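Ribonuclease mar1, putative (Trypanosoma cruzi, PDB 1YZV) is of unknown function but belongs to the isochorismatase family, whose alpha/beta fold it shares. Local coordinates at residues T66-P70 with K71-A75; A95-P99 with Q100-L104. All coordinates share one frame; numbering follows the deposited sequence.

Contact 1 comes first along the chain: strand 61-68 of the parallel sheet runs out at Q68, and residues 66-75 turn straight into the short helix 70-73, on the way to strand 87-91. That strand, at the sheet's outer margin within this chain, leads on to contact 2, where residues 95-104 close a turn and start the short, weakly bonded helix 102-105 ahead of strand 110-118. The two are in series, neither enclosing nor crossing the other. Their centres lie about 16 Å apart, yet they meet where T66 OG1 packs on M96 CG at 3.5 Å. Together they flank strand 87-91 in sequence, contact 1 near the surface and contact 2 partly buried.

Contact 1. Residues T66-P70 with K71-A75; sequences TEQYP and KGLGA
The ring of Y69 lies over the backbone of the turn that follows it, with G72 N above one face, displaced toward the rim, and CE2 3.5 Å from G72 CA. CG is anti to the backbone N (chi1 -175°), which swings the ring forward over the helix start instead of back along the strand. K71 slants across the same ring, its CB 3.8 Å from Y69 CE1.

Y69 O takes two amides at once. G72 N reaches Y69 O at 2.8 Å from well above the carbonyl plane, while L73 N, 2.9 Å from Y69 O, approaches closer to that plane. One step on, G74 N donates to P70 O at 2.9 Å, and G74 leaves helical geometry with a positive phi of 87°.

L73 folds back alongside Q68, the two side chains pointing the same way. L73 CD1 touches Q68 CG at 3.8 Å and also rests against Q68 O. The amide of Q68 looks elsewhere, its OE1 taking a bond from K91 NZ and its NE2 giving one to K92 O, while the side chain also packs on A184 of the second subunit. E67 stretches out toward A75, with OE2 4.0 Å from A75 CB and hydrogen-bonded to T76 OG1.

Y69 stands at the N-cap position and a proline opens the first turn: this is a strand-to-helix junction at the C-terminal end of a parallel strand, within the beta-alpha-beta unit 61-68, 70-73, 87-91 of the isochorismatase-type fold.

Contact 2. Residues A95-P99 with Q100-L104; sequences AMLVP and QVMPL
V98 O is gripped by two backbone amides, V101 N at 2.9 Å and M102 N at 3.2 Å. The two come from different directions: M102 N lies nearly in line with the carbonyl bond, whereas V101 N sits 46° out of the carbonyl plane. Just before this, V98 N bonds back to M96 O, making an inverse gamma turn centred on L97 that kinks the chain ahead of P99.

V101 fills the inside of the bend. V101 CG2 approaches M96 O to 3.3 Å and meets V98 CG2 at 3.7 Å. With CG1 anti to the backbone N (chi1 169°), the other branch of V101 is turned toward L97, whose CD2 it meets at 4.2 Å, the two side chains crossing at about a right angle. The same L97 CD2 touches M102 SD at 4.2 Å, the methionine chain being bent at both chi2 and chi3. On the outer side, P103 CD lies 3.1 Å from P99 O; with no N-H on P103, that carbonyl gets a ring carbon where a helix would supply an amide.

Farther out, L97 packs on helix 120-133 and V101 on F24 and F89, carrying the apolar patch onto the sheet. Across the turn, therefore, the hydrogen bonds are all between backbone groups, while the side chains meet through aliphatic carbons and a thioether sulfur, consistent with a turn seated by hydrophobic packing.

Contact 1. Residues T66-P70 with K71-A75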
ATOM      1  N   THR A  66     -28.106  -9.107   4.208  1.00 24.97           N
ATOM      2  CA  THR A  66     -28.048 -10.562   4.281  1.00 24.84           C
ATOM      3  C   THR A  66     -27.768 -11.014   5.710  1.00 23.45           C
ATOM      4  O   THR A  66     -27.264 -10.262   6.545  1.00 25.02           O
ATOM      5  CB  THR A  66     -26.986 -11.151   3.348  1.00 25.74           C
ATOM      6  OG1 THR A  66     -25.697 -10.570   3.645  1.00 25.57           O
ATOM      7  CG2 THR A  66     -27.387 -10.907   1.911  1.00 26.62           C
ATOM      8  N   GLU A  67     -28.222 -12.222   6.003  1.00 20.80           N
ATOM      9  CA  GLU A  67     -27.939 -12.879   7.255  1.00 24.61           C
ATOM     10  C   GLU A  67     -27.426 -14.246   6.928  1.00 23.21           C
ATOM     11  O   GLU A  67     -28.091 -15.020   6.210  1.00 23.50           O
ATOM     12  CB  GLU A  67     -29.206 -12.935   8.087  1.00 23.10           C
ATOM     13  CG  GLU A  67     -29.772 -11.544   8.414  1.00 26.34           C
ATOM     14  CD  GLU A  67     -31.091 -11.541   9.189  1.00 27.96           C
ATOM     15  OE1 GLU A  67     -31.824 -12.537   9.114  1.00 28.61           O
ATOM     16  OE2 GLU A  67     -31.449 -10.469   9.780  1.00 28.36           O
ATOM     17  N   GLN A  68     -26.242 -14.543   7.429  1.00 23.35           N
ATOM     18  CA  GLN A  68     -25.625 -15.859   7.269  1.00 26.32           C
ATOM     19  C   GLN A  68     -26.230 -16.828   8.275  1.00 27.61           C
ATOM     20  O   GLN A  68     -26.269 -16.536   9.469  1.00 27.95           O
ATOM     21  CB  GLN A  68     -24.127 -15.794   7.506  1.00 25.17           C
ATOM     22  CG  GLN A  68     -23.399 -17.105   7.383  1.00 27.09           C
ATOM     23  CD  GLN A  68     -23.189 -17.549   5.945  1.00 29.36           C
ATOM     24  OE1 GLN A  68     -23.384 -16.765   5.005  1.00 29.52           O
ATOM     25  NE2 GLN A  68     -22.697 -18.784   5.773  1.00 28.12           N
ATOM     26  N   TYR A  69     -26.897 -17.859   7.769  1.00 31.29           N
ATOM     27  CA  TYR A  69     -27.435 -18.905   8.624  1.00 28.93           C
ATOM     28  C   TYR A  69     -28.005 -18.355   9.967  1.00 31.27           C
ATOM     29  O   TYR A  69     -27.507 -18.708  11.075  1.00 30.53           O
ATOM     30  CB  TYR A  69     -26.335 -19.943   8.895  1.00 34.20           C
ATOM     31  CG  TYR A  69     -26.831 -21.126   9.678  1.00 33.20           C
ATOM     32  CD1 TYR A  69     -27.947 -21.837   9.240  1.00 38.91           C
ATOM     33  CD2 TYR A  69     -26.150 -21.588  10.779  1.00 39.42           C
ATOM     34  CE1 TYR A  69     -28.481 -22.866   9.987  1.00 46.46           C
ATOM     35  CE2 TYR A  69     -26.634 -22.667  11.512  1.00 41.62           C
ATOM     36  CZ  TYR A  69     -27.800 -23.303  11.104  1.00 47.62           C
ATOM     37  OH  TYR A  69     -28.299 -24.368  11.814  1.00 49.54           O
ATOM     38  N   PRO A  70     -29.050 -17.516   9.885  1.00 31.20           N
ATOM     39  CA  PRO A  70     -29.534 -16.833  11.103  1.00 32.23           C
ATOM     40  C   PRO A  70     -30.106 -17.789  12.158  1.00 35.51           C
ATOM     41  O   PRO A  70     -30.141 -17.433  13.334  1.00 34.28           O
ATOM     42  CB  PRO A  70     -30.629 -15.898  10.588  1.00 32.54           C
ATOM     43  CG  PRO A  70     -31.067 -16.487   9.260  1.00 33.66           C
ATOM     44  CD  PRO A  70     -29.778 -17.070   8.676  1.00 32.88           C
ATOM     45  N   LYS A  71     -30.450 -19.010  11.760  1.00 38.84           N
ATOM     46  CA  LYS A  71     -30.886 -20.012  12.722  1.00 40.53           C
ATOM     47  C   LYS A  71     -29.771 -20.247  13.734  1.00 40.10           C
ATOM     48  O   LYS A  71     -30.043 -20.422  14.920  1.00 39.62           O
ATOM     49  CB  LYS A  71     -31.261 -21.316  12.024  1.00 43.28           C
ATOM     50  CG  LYS A  71     -32.327 -22.140  12.755  1.00 46.66           C
ATOM     51  CD  LYS A  71     -32.926 -23.260  11.842  1.00 50.96           C
ATOM     52  CE  LYS A  71     -33.755 -22.694  10.618  1.00 59.66           C
ATOM     53  NZ  LYS A  71     -32.946 -22.521   9.332  1.00 57.61           N
ATOM     54  N   GLY A  72     -28.527 -20.210  13.264  1.00 38.09           N
ATOM     55  CA  GLY A  72     -27.366 -20.405  14.118  1.00 38.13           C
ATOM     56  C   GLY A  72     -26.694 -19.121  14.601  1.00 38.01           C
ATOM     57  O   GLY A  72     -26.125 -19.095  15.694  1.00 37.19           O
ATOM     58  N   LEU A  73     -26.708 -18.071  13.782  1.00 33.82           N
ATOM     59  CA  LEU A  73     -25.892 -16.896  14.062  1.00 33.27           C
ATOM     60  C   LEU A  73     -26.704 -15.695  14.516  1.00 33.13           C
ATOM     61  O   LEU A  73     -26.136 -14.622  14.737  1.00 34.19           O
ATOM     62  CB  LEU A  73     -25.081 -16.532  12.821  1.00 32.76           C
ATOM     63  CG  LEU A  73     -24.118 -17.595  12.305  1.00 37.53           C
ATOM     64  CD1 LEU A  73     -23.266 -17.021  11.161  1.00 40.31           C
ATOM     65  CD2 LEU A  73     -23.236 -18.054  13.418  1.00 46.26           C
ATOM     66  N   GLY A  74     -28.037 -15.847  14.547  1.00 30.77           N
ATOM     67  CA  GLY A  74     -28.945 -14.808  14.965  1.00 30.31           C
ATOM     68  C   GLY A  74     -29.371 -13.862  13.845  1.00 30.57           C
ATOM     69  O   GLY A  74     -28.821 -13.857  12.714  1.00 28.82           O
ATOM     70  N   ALA A  75     -30.359 -13.043  14.151  1.00 27.82           N
ATOM     71  CA  ALA A  75     -30.786 -12.014  13.188  1.00 29.65           C
ATOM     72  C   ALA A  75     -29.770 -10.904  13.135  1.00 26.60           C
ATOM     73  O   ALA A  75     -28.910 -10.786  14.019  1.00 28.78           O
ATOM     74  CB  ALA A  75     -32.155 -11.448  13.589  1.00 30.63           C
TER

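Contact 2. Residues A95-P99 with Q100-L104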
ATOM      1  N   ALA A  95     -20.365 -14.888  -0.222  1.00 21.86           N
ATOM      2  CA  ALA A  95     -20.780 -13.697  -1.028  1.00 22.92           C
ATOM      3  C   ALA A  95     -22.298 -13.432  -0.967  1.00 24.02           C
ATOM      4  O   ALA A  95     -23.110 -14.360  -0.962  1.00 27.29           O
ATOM      5  CB  ALA A  95     -20.317 -13.831  -2.448  1.00 22.25           C
ATOM      6  N   MET A  96     -22.679 -12.147  -1.002  1.00 25.41           N
ATOM      7  CA  MET A  96     -24.060 -11.735  -0.835  1.00 25.55           C
ATOM      8  C   MET A  96     -24.874 -11.913  -2.114  1.00 25.86           C
ATOM      9  O   MET A  96     -26.103 -11.811  -2.048  1.00 27.11           O
ATOM     10  CB  MET A  96     -24.158 -10.273  -0.392  1.00 23.53           C
ATOM     11  CG  MET A  96     -23.577 -10.004   0.974  1.00 24.42           C
ATOM     12  SD  MET A  96     -23.626  -8.234   1.334  1.00 25.58           S
ATOM     13  CE  MET A  96     -25.377  -7.894   1.359  1.00 26.24           C
ATOM     14  N   LEU A  97     -24.245 -12.342  -3.212  1.00 26.02           N
ATOM     15  CA  LEU A  97     -24.884 -12.272  -4.536  1.00 28.62           C
ATOM     16  C   LEU A  97     -25.663 -13.523  -4.854  1.00 30.41           C
ATOM     17  O   LEU A  97     -25.436 -14.205  -5.873  1.00 30.95           O
ATOM     18  CB  LEU A  97     -23.861 -11.950  -5.640  1.00 30.60           C
ATOM     19  CG  LEU A  97     -23.354 -10.513  -5.601  1.00 35.26           C
ATOM     20  CD1 LEU A  97     -22.310 -10.383  -6.683  1.00 47.82           C
ATOM     21  CD2 LEU A  97     -24.490  -9.539  -5.881  1.00 31.53           C
ATOM     22  N   VAL A  98     -26.554 -13.842  -3.938  1.00 29.55           N
ATOM     23  CA  VAL A  98     -27.366 -15.029  -4.044  1.00 30.96           C
ATOM     24  C   VAL A  98     -28.528 -14.734  -4.996  1.00 32.12           C
ATOM     25  O   VAL A  98     -28.821 -13.570  -5.282  1.00 29.37           O
ATOM     26  CB  VAL A  98     -27.821 -15.498  -2.650  1.00 29.00           C
ATOM     27  CG1 VAL A  98     -26.589 -15.910  -1.806  1.00 31.39           C
ATOM     28  CG2 VAL A  98     -28.593 -14.413  -1.907  1.00 28.15           C
ATOM     29  N   PRO A  99     -29.156 -15.786  -5.538  1.00 34.96           N
ATOM     30  CA  PRO A  99     -30.225 -15.575  -6.544  1.00 34.49           C
ATOM     31  C   PRO A  99     -31.340 -14.580  -6.168  1.00 34.74           C
ATOM     32  O   PRO A  99     -31.792 -13.856  -7.020  1.00 36.35           O
ATOM     33  CB  PRO A  99     -30.788 -16.982  -6.763  1.00 35.72           C
ATOM     34  CG  PRO A  99     -29.656 -17.925  -6.404  1.00 35.99           C
ATOM     35  CD  PRO A  99     -28.841 -17.224  -5.335  1.00 34.45           C
ATOM     36  N   GLN A 100     -31.713 -14.472  -4.907  1.00 35.12           N
ATOM     37  CA  GLN A 100     -32.712 -13.477  -4.500  1.00 37.66           C
ATOM     38  C   GLN A 100     -32.232 -12.009  -4.525  1.00 37.21           C
ATOM     39  O   GLN A 100     -33.046 -11.058  -4.492  1.00 33.12           O
ATOM     40  CB  GLN A 100     -33.198 -13.791  -3.092  1.00 38.60           C
ATOM     41  CG  GLN A 100     -34.282 -14.875  -3.027  1.00 45.80           C
ATOM     42  CD  GLN A 100     -34.882 -14.995  -1.628  1.00 47.78           C
ATOM     43  OE1 GLN A 100     -34.202 -15.420  -0.675  1.00 60.75           O
ATOM     44  NE2 GLN A 100     -36.134 -14.539  -1.477  1.00 60.98           N
ATOM     45  N   VAL A 101     -30.922 -11.837  -4.386  1.00 33.47           N
ATOM     46  CA  VAL A 101     -30.302 -10.509  -4.437  1.00 32.39           C
ATOM     47  C   VAL A 101     -30.064  -9.998  -5.859  1.00 31.74           C
ATOM     48  O   VAL A 101     -30.227  -8.810  -6.135  1.00 28.93           O
ATOM     49  CB  VAL A 101     -28.967 -10.534  -3.650  1.00 31.15           C
ATOM     50  CG1 VAL A 101     -28.132  -9.255  -3.881  1.00 27.06           C
ATOM     51  CG2 VAL A 101     -29.277 -10.748  -2.183  1.00 32.31           C
ATOM     52  N   MET A 102     -29.839 -10.922  -6.790  1.00 32.13           N
ATOM     53  CA  MET A 102     -29.467 -10.575  -8.149  1.00 31.55           C
ATOM     54  C   MET A 102     -30.454  -9.669  -8.895  1.00 31.55           C
ATOM     55  O   MET A 102     -30.006  -8.739  -9.550  1.00 35.49           O
ATOM     56  CB  MET A 102     -29.160 -11.855  -8.954  1.00 31.12           C
ATOM     57  CG  MET A 102     -27.873 -12.522  -8.531  1.00 39.41           C
ATOM     58  SD  MET A 102     -26.401 -11.603  -9.058  1.00 38.50           S
ATOM     59  CE  MET A 102     -26.255 -12.029 -10.795  1.00 43.78           C
ATOM     60  N   PRO A 103     -31.783  -9.887  -8.770  1.00 30.32           N
ATOM     61  CA  PRO A 103     -32.745  -8.974  -9.414  1.00 32.47           C
ATOM     62  C   PRO A 103     -32.774  -7.539  -8.837  1.00 34.78           C
ATOM     63  O   PRO A 103     -33.496  -6.655  -9.354  1.00 33.64           O
ATOM     64  CB  PRO A 103     -34.102  -9.642  -9.162  1.00 34.79           C
ATOM     65  CG  PRO A 103     -33.800 -11.022  -8.607  1.00 32.18           C
ATOM     66  CD  PRO A 103     -32.452 -10.943  -7.991  1.00 32.74           C
ATOM     67  N   LEU A 104     -32.061  -7.328  -7.737  1.00 33.57           N
ATOM     68  CA  LEU A 104     -31.969  -6.007  -7.112  1.00 33.90           C
ATOM     69  C   LEU A 104     -30.765  -5.209  -7.573  1.00 32.58           C
ATOM     70  O   LEU A 104     -30.793  -3.983  -7.510  1.00 34.23           O
ATOM     71  CB  LEU A 104     -31.928  -6.145  -5.586  1.00 34.73           C
ATOM     72  CG  LEU A 104     -33.226  -6.044  -4.772  1.00 37.73           C
ATOM     73  CD1 LEU A 104     -34.435  -6.327  -5.526  1.00 43.54           C
ATOM     74  CD2 LEU A 104     -33.145  -6.927  -3.529  1.00 38.86           C
TER